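Local structure of endoglucanase (Clostridium thermocellum, 2YIK) at residues A[40-54]-A[499-513]. The protein probably hydrolyses internal beta-1,4-glucosidic bonds of cellulose, as a family 9 glycoside hydrolase of the (alpha/alpha)6-barrel type. Sequence-based numbering, arbitrary orientation.
Sequences YAKALQYSMFFYDAN and IDYNAAFVGACAGLY
Y51, in the weakly bonded helix 49-54, pushes its ring as a knob between I499, N502, A503 and V506. Helices 40-47 and 49-54, in line at the start of the family 9 (alpha/alpha)6-barrel domain, both run antiparallel to its last helix, 499-513. Helices 40-47 and 499-513 cross at -157° with their axes 8.2 Å apart; the axis of helix 49-54 stays 10.1 Å away, and the rings of F50 and Y51 lie in between. Small side chains, A43, S47 and C509, line the close approach: C509 SG, held anti to its own carbonyl carbon (chi1 -70°), packs on A43 CB, and L44 CB lies 3.8 Å from C509 CB. L44 and V506 cross at about a right angle, CD1 against CG1. S47 turns CB to the F505 ring and OG to V506 CG2, while that same OG donates back to L44 O in its own helix. At the start of helix 40-47, L512 CB sits over one face of the Y40 ring, a CH-pi contact 4.1 Å from the centroid; the Y40 OH hydrogen-bonds to D426 and R422 of helix 416-428. A41 CB touches Y513 CE1. F50 brings its ring edge to I499 N, its side chain about 9 Å from that of H451, the predicted active-site residue. I499 CB lies at Y51 CE1, and the Y51 hydroxyl donates to I499 O at 2.7 Å, in the carbonyl plane and on a lone pair, with a C=O...O angle of 142°.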
# COMPACT_ATOMS: atom_id res chain seq x y z
N TYR A 40 -0.94 6.69 -20.62
CA TYR A 40 -0.45 6.46 -19.27
C TYR A 40 -0.46 7.68 -18.36
O TYR A 40 -0.49 7.54 -17.14
CB TYR A 40 0.96 5.85 -19.34
CG TYR A 40 1.03 4.70 -20.32
CD1 TYR A 40 0.14 3.62 -20.22
CD2 TYR A 40 1.92 4.73 -21.39
CE1 TYR A 40 0.14 2.60 -21.17
CE2 TYR A 40 1.93 3.72 -22.35
CZ TYR A 40 1.04 2.66 -22.23
OH TYR A 40 1.03 1.70 -23.21
N ALA A 41 -0.46 8.87 -18.95
CA ALA A 41 -0.50 10.10 -18.15
C ALA A 41 -1.89 10.19 -17.53
O ALA A 41 -2.04 10.51 -16.35
CB ALA A 41 -0.24 11.33 -19.03
N LYS A 42 -2.90 9.91 -18.33
CA LYS A 42 -4.27 9.95 -17.86
C LYS A 42 -4.52 8.79 -16.89
O LYS A 42 -5.28 8.93 -15.93
CB LYS A 42 -5.23 9.84 -19.05
CG LYS A 42 -6.69 9.71 -18.64
CD LYS A 42 -7.62 9.56 -19.85
CE LYS A 42 -8.99 9.07 -19.40
NZ LYS A 42 -9.99 9.05 -20.51
N ALA A 43 -3.87 7.66 -17.14
CA ALA A 43 -4.03 6.50 -16.27
C ALA A 43 -3.50 6.83 -14.88
O ALA A 43 -4.11 6.50 -13.86
CB ALA A 43 -3.29 5.30 -16.85
N LEU A 44 -2.35 7.50 -14.84
CA LEU A 44 -1.74 7.91 -13.58
C LEU A 44 -2.69 8.86 -12.86
O LEU A 44 -3.00 8.68 -11.68
CB LEU A 44 -0.40 8.61 -13.84
CG LEU A 44 0.26 9.24 -12.60
CD1 LEU A 44 0.51 8.16 -11.56
CD2 LEU A 44 1.57 9.92 -12.99
N GLN A 45 -3.15 9.87 -13.59
CA GLN A 45 -4.07 10.85 -13.02
C GLN A 45 -5.27 10.16 -12.39
O GLN A 45 -5.58 10.37 -11.22
CB GLN A 45 -4.55 11.82 -14.11
CG GLN A 45 -5.75 12.64 -13.71
CD GLN A 45 -6.33 13.45 -14.86
OE1 GLN A 45 -6.43 12.96 -15.99
NE2 GLN A 45 -6.73 14.69 -14.59
N TYR A 46 -5.96 9.34 -13.18
CA TYR A 46 -7.13 8.63 -12.70
C TYR A 46 -6.85 7.67 -11.54
O TYR A 46 -7.64 7.61 -10.59
CB TYR A 46 -7.78 7.85 -13.86
CG TYR A 46 -8.73 8.67 -14.71
CD1 TYR A 46 -8.34 9.90 -15.23
CD2 TYR A 46 -10.00 8.19 -15.02
CE1 TYR A 46 -9.20 10.64 -16.03
CE2 TYR A 46 -10.87 8.92 -15.82
CZ TYR A 46 -10.47 10.15 -16.32
OH TYR A 46 -11.31 10.88 -17.13
N SER A 47 -5.75 6.94 -11.61
CA SER A 47 -5.42 5.95 -10.58
C SER A 47 -5.53 6.42 -9.12
O SER A 47 -5.97 5.66 -8.27
CB SER A 47 -4.02 5.35 -10.81
OG SER A 47 -2.98 6.27 -10.51
N MET A 48 -5.14 7.66 -8.84
CA MET A 48 -5.18 8.15 -7.47
C MET A 48 -6.56 8.48 -6.93
O MET A 48 -6.77 8.51 -5.72
CB MET A 48 -4.25 9.35 -7.30
CG MET A 48 -2.79 8.95 -7.35
SD MET A 48 -1.61 10.31 -7.29
CE MET A 48 -1.51 10.74 -8.98
N PHE A 49 -7.52 8.72 -7.83
CA PHE A 49 -8.86 9.06 -7.39
C PHE A 49 -9.55 7.99 -6.57
O PHE A 49 -10.51 8.28 -5.86
CB PHE A 49 -9.72 9.47 -8.58
CG PHE A 49 -9.47 10.88 -9.01
CD1 PHE A 49 -10.17 11.94 -8.45
CD2 PHE A 49 -8.47 11.15 -9.94
CE1 PHE A 49 -9.87 13.26 -8.79
CE2 PHE A 49 -8.17 12.46 -10.29
CZ PHE A 49 -8.87 13.51 -9.72
N PHE A 50 -9.07 6.75 -6.65
CA PHE A 50 -9.68 5.70 -5.86
C PHE A 50 -9.43 6.01 -4.40
O PHE A 50 -10.26 5.74 -3.54
CB PHE A 50 -9.08 4.32 -6.15
CG PHE A 50 -9.61 3.25 -5.24
CD1 PHE A 50 -10.90 2.75 -5.42
CD2 PHE A 50 -8.84 2.75 -4.19
CE1 PHE A 50 -11.43 1.82 -4.53
CE2 PHE A 50 -9.36 1.82 -3.30
CZ PHE A 50 -10.65 1.34 -3.48
N TYR A 51 -8.27 6.60 -4.12
CA TYR A 51 -7.94 6.93 -2.74
C TYR A 51 -8.86 8.02 -2.22
O TYR A 51 -9.28 7.97 -1.06
CB TYR A 51 -6.46 7.29 -2.65
CG TYR A 51 -5.61 6.07 -2.91
CD1 TYR A 51 -5.58 5.02 -2.00
CD2 TYR A 51 -4.91 5.93 -4.11
CE1 TYR A 51 -4.88 3.84 -2.28
CE2 TYR A 51 -4.22 4.76 -4.40
CZ TYR A 51 -4.21 3.71 -3.49
OH TYR A 51 -3.57 2.53 -3.79
N ASP A 52 -9.21 8.98 -3.06
CA ASP A 52 -10.12 10.04 -2.63
C ASP A 52 -11.46 9.43 -2.26
O ASP A 52 -12.14 9.90 -1.34
CB ASP A 52 -10.34 11.07 -3.75
CG ASP A 52 -9.07 11.79 -4.13
OD1 ASP A 52 -8.08 11.11 -4.48
OD2 ASP A 52 -9.06 13.05 -4.08
N ALA A 53 -11.85 8.37 -2.97
CA ALA A 53 -13.13 7.71 -2.72
C ALA A 53 -13.14 6.92 -1.43
O ALA A 53 -14.21 6.60 -0.91
CB ALA A 53 -13.48 6.80 -3.89
N ASN A 54 -11.96 6.59 -0.90
CA ASN A 54 -11.87 5.83 0.34
C ASN A 54 -11.40 6.62 1.56
O ASN A 54 -11.19 6.03 2.62
CB ASN A 54 -10.97 4.60 0.17
CG ASN A 54 -11.67 3.42 -0.50
OD1 ASN A 54 -11.35 2.26 -0.24
ND2 ASN A 54 -12.62 3.72 -1.37
N ILE A 499 -7.48 -0.44 -1.52
CA ILE A 499 -6.31 0.41 -1.48
C ILE A 499 -5.06 -0.37 -1.87
O ILE A 499 -4.17 0.19 -2.51
CB ILE A 499 -6.15 1.13 -0.09
CG1 ILE A 499 -6.19 0.14 1.08
CG2 ILE A 499 -7.25 2.16 0.07
CD1 ILE A 499 -4.92 -0.68 1.24
N ASP A 500 -4.99 -1.66 -1.54
CA ASP A 500 -3.81 -2.43 -1.92
C ASP A 500 -3.83 -2.74 -3.41
O ASP A 500 -2.78 -2.86 -4.03
CB ASP A 500 -3.67 -3.72 -1.07
CG ASP A 500 -4.51 -4.87 -1.60
OD1 ASP A 500 -5.72 -4.94 -1.26
OD2 ASP A 500 -3.97 -5.72 -2.34
N TYR A 501 -5.02 -2.84 -3.99
CA TYR A 501 -5.17 -3.12 -5.42
C TYR A 501 -4.63 -1.99 -6.29
O TYR A 501 -3.98 -2.23 -7.31
CB TYR A 501 -6.65 -3.32 -5.78
CG TYR A 501 -7.20 -4.71 -5.55
CD1 TYR A 501 -6.68 -5.55 -4.56
CD2 TYR A 501 -8.31 -5.15 -6.27
CE1 TYR A 501 -7.26 -6.78 -4.28
CE2 TYR A 501 -8.90 -6.38 -6.01
CZ TYR A 501 -8.38 -7.19 -5.01
OH TYR A 501 -9.02 -8.37 -4.73
N ASN A 502 -4.91 -0.75 -5.88
CA ASN A 502 -4.48 0.42 -6.62
C ASN A 502 -3.06 0.89 -6.30
O ASN A 502 -2.48 1.67 -7.06
CB ASN A 502 -5.46 1.59 -6.39
CG ASN A 502 -6.51 1.69 -7.48
OD1 ASN A 502 -6.62 2.72 -8.17
ND2 ASN A 502 -7.29 0.64 -7.65
N ALA A 503 -2.50 0.41 -5.20
CA ALA A 503 -1.17 0.82 -4.77
C ALA A 503 -0.02 0.76 -5.78
O ALA A 503 0.57 1.79 -6.11
CB ALA A 503 -0.79 0.04 -3.51
N ALA A 504 0.30 -0.43 -6.28
CA ALA A 504 1.39 -0.55 -7.25
C ALA A 504 0.95 -0.01 -8.61
O ALA A 504 1.78 0.44 -9.41
CB ALA A 504 1.86 -2.00 -7.38
N PHE A 505 -0.35 -0.06 -8.86
CA PHE A 505 -0.93 0.42 -10.11
C PHE A 505 -0.57 1.89 -10.35
O PHE A 505 -0.27 2.29 -11.48
CB PHE A 505 -2.45 0.20 -10.07
CG PHE A 505 -3.21 0.86 -11.19
CD1 PHE A 505 -2.83 0.71 -12.52
CD2 PHE A 505 -4.36 1.60 -10.91
CE1 PHE A 505 -3.56 1.30 -13.56
CE2 PHE A 505 -5.10 2.20 -11.93
CZ PHE A 505 -4.71 2.05 -13.26
N VAL A 506 -0.58 2.70 -9.30
CA VAL A 506 -0.25 4.11 -9.44
C VAL A 506 1.17 4.25 -9.97
O VAL A 506 1.41 4.92 -10.97
CB VAL A 506 -0.36 4.86 -8.09
CG1 VAL A 506 0.12 6.31 -8.25
CG2 VAL A 506 -1.81 4.83 -7.61
N GLY A 507 2.11 3.58 -9.30
CA GLY A 507 3.50 3.64 -9.70
C GLY A 507 3.78 3.10 -11.09
O GLY A 507 4.64 3.63 -11.80
N ALA A 508 3.06 2.04 -11.48
CA ALA A 508 3.24 1.44 -12.79
C ALA A 508 2.87 2.44 -13.89
O ALA A 508 3.55 2.53 -14.91
CB ALA A 508 2.39 0.18 -12.92
N CYS A 509 1.79 3.18 -13.68
CA CYS A 509 1.36 4.19 -14.65
C CYS A 509 2.45 5.23 -14.82
O CYS A 509 2.79 5.59 -15.95
CB CYS A 509 0.08 4.87 -14.17
SG CYS A 509 -1.40 3.82 -14.20
N ALA A 510 2.99 5.71 -13.70
CA ALA A 510 4.06 6.70 -13.73
C ALA A 510 5.28 6.15 -14.44
O ALA A 510 5.90 6.84 -15.25
CB ALA A 510 4.43 7.13 -12.31
N GLY A 511 5.63 4.90 -14.11
CA GLY A 511 6.78 4.26 -14.72
C GLY A 511 6.63 4.09 -16.22
O GLY A 511 7.60 4.24 -16.97
N LEU A 512 5.42 3.75 -16.66
CA LEU A 512 5.16 3.57 -18.09
C LEU A 512 5.23 4.91 -18.80
O LEU A 512 5.69 5.00 -19.94
CB LEU A 512 3.78 2.93 -18.30
CG LEU A 512 3.74 1.43 -17.98
CD1 LEU A 512 2.30 0.97 -17.83
CD2 LEU A 512 4.46 0.66 -19.07
N TYR A 513 4.76 5.96 -18.13
CA TYR A 513 4.80 7.28 -18.73
C TYR A 513 6.26 7.70 -18.87
O TYR A 513 6.65 8.36 -19.83
CB TYR A 513 4.07 8.30 -17.86
CG TYR A 513 4.01 9.65 -18.52
CD1 TYR A 513 3.18 9.89 -19.61
CD2 TYR A 513 4.84 10.69 -18.08
CE1 TYR A 513 3.18 11.13 -20.27
CE2 TYR A 513 4.85 11.92 -18.72
CZ TYR A 513 4.02 12.13 -19.81
OH TYR A 513 4.03 13.36 -20.44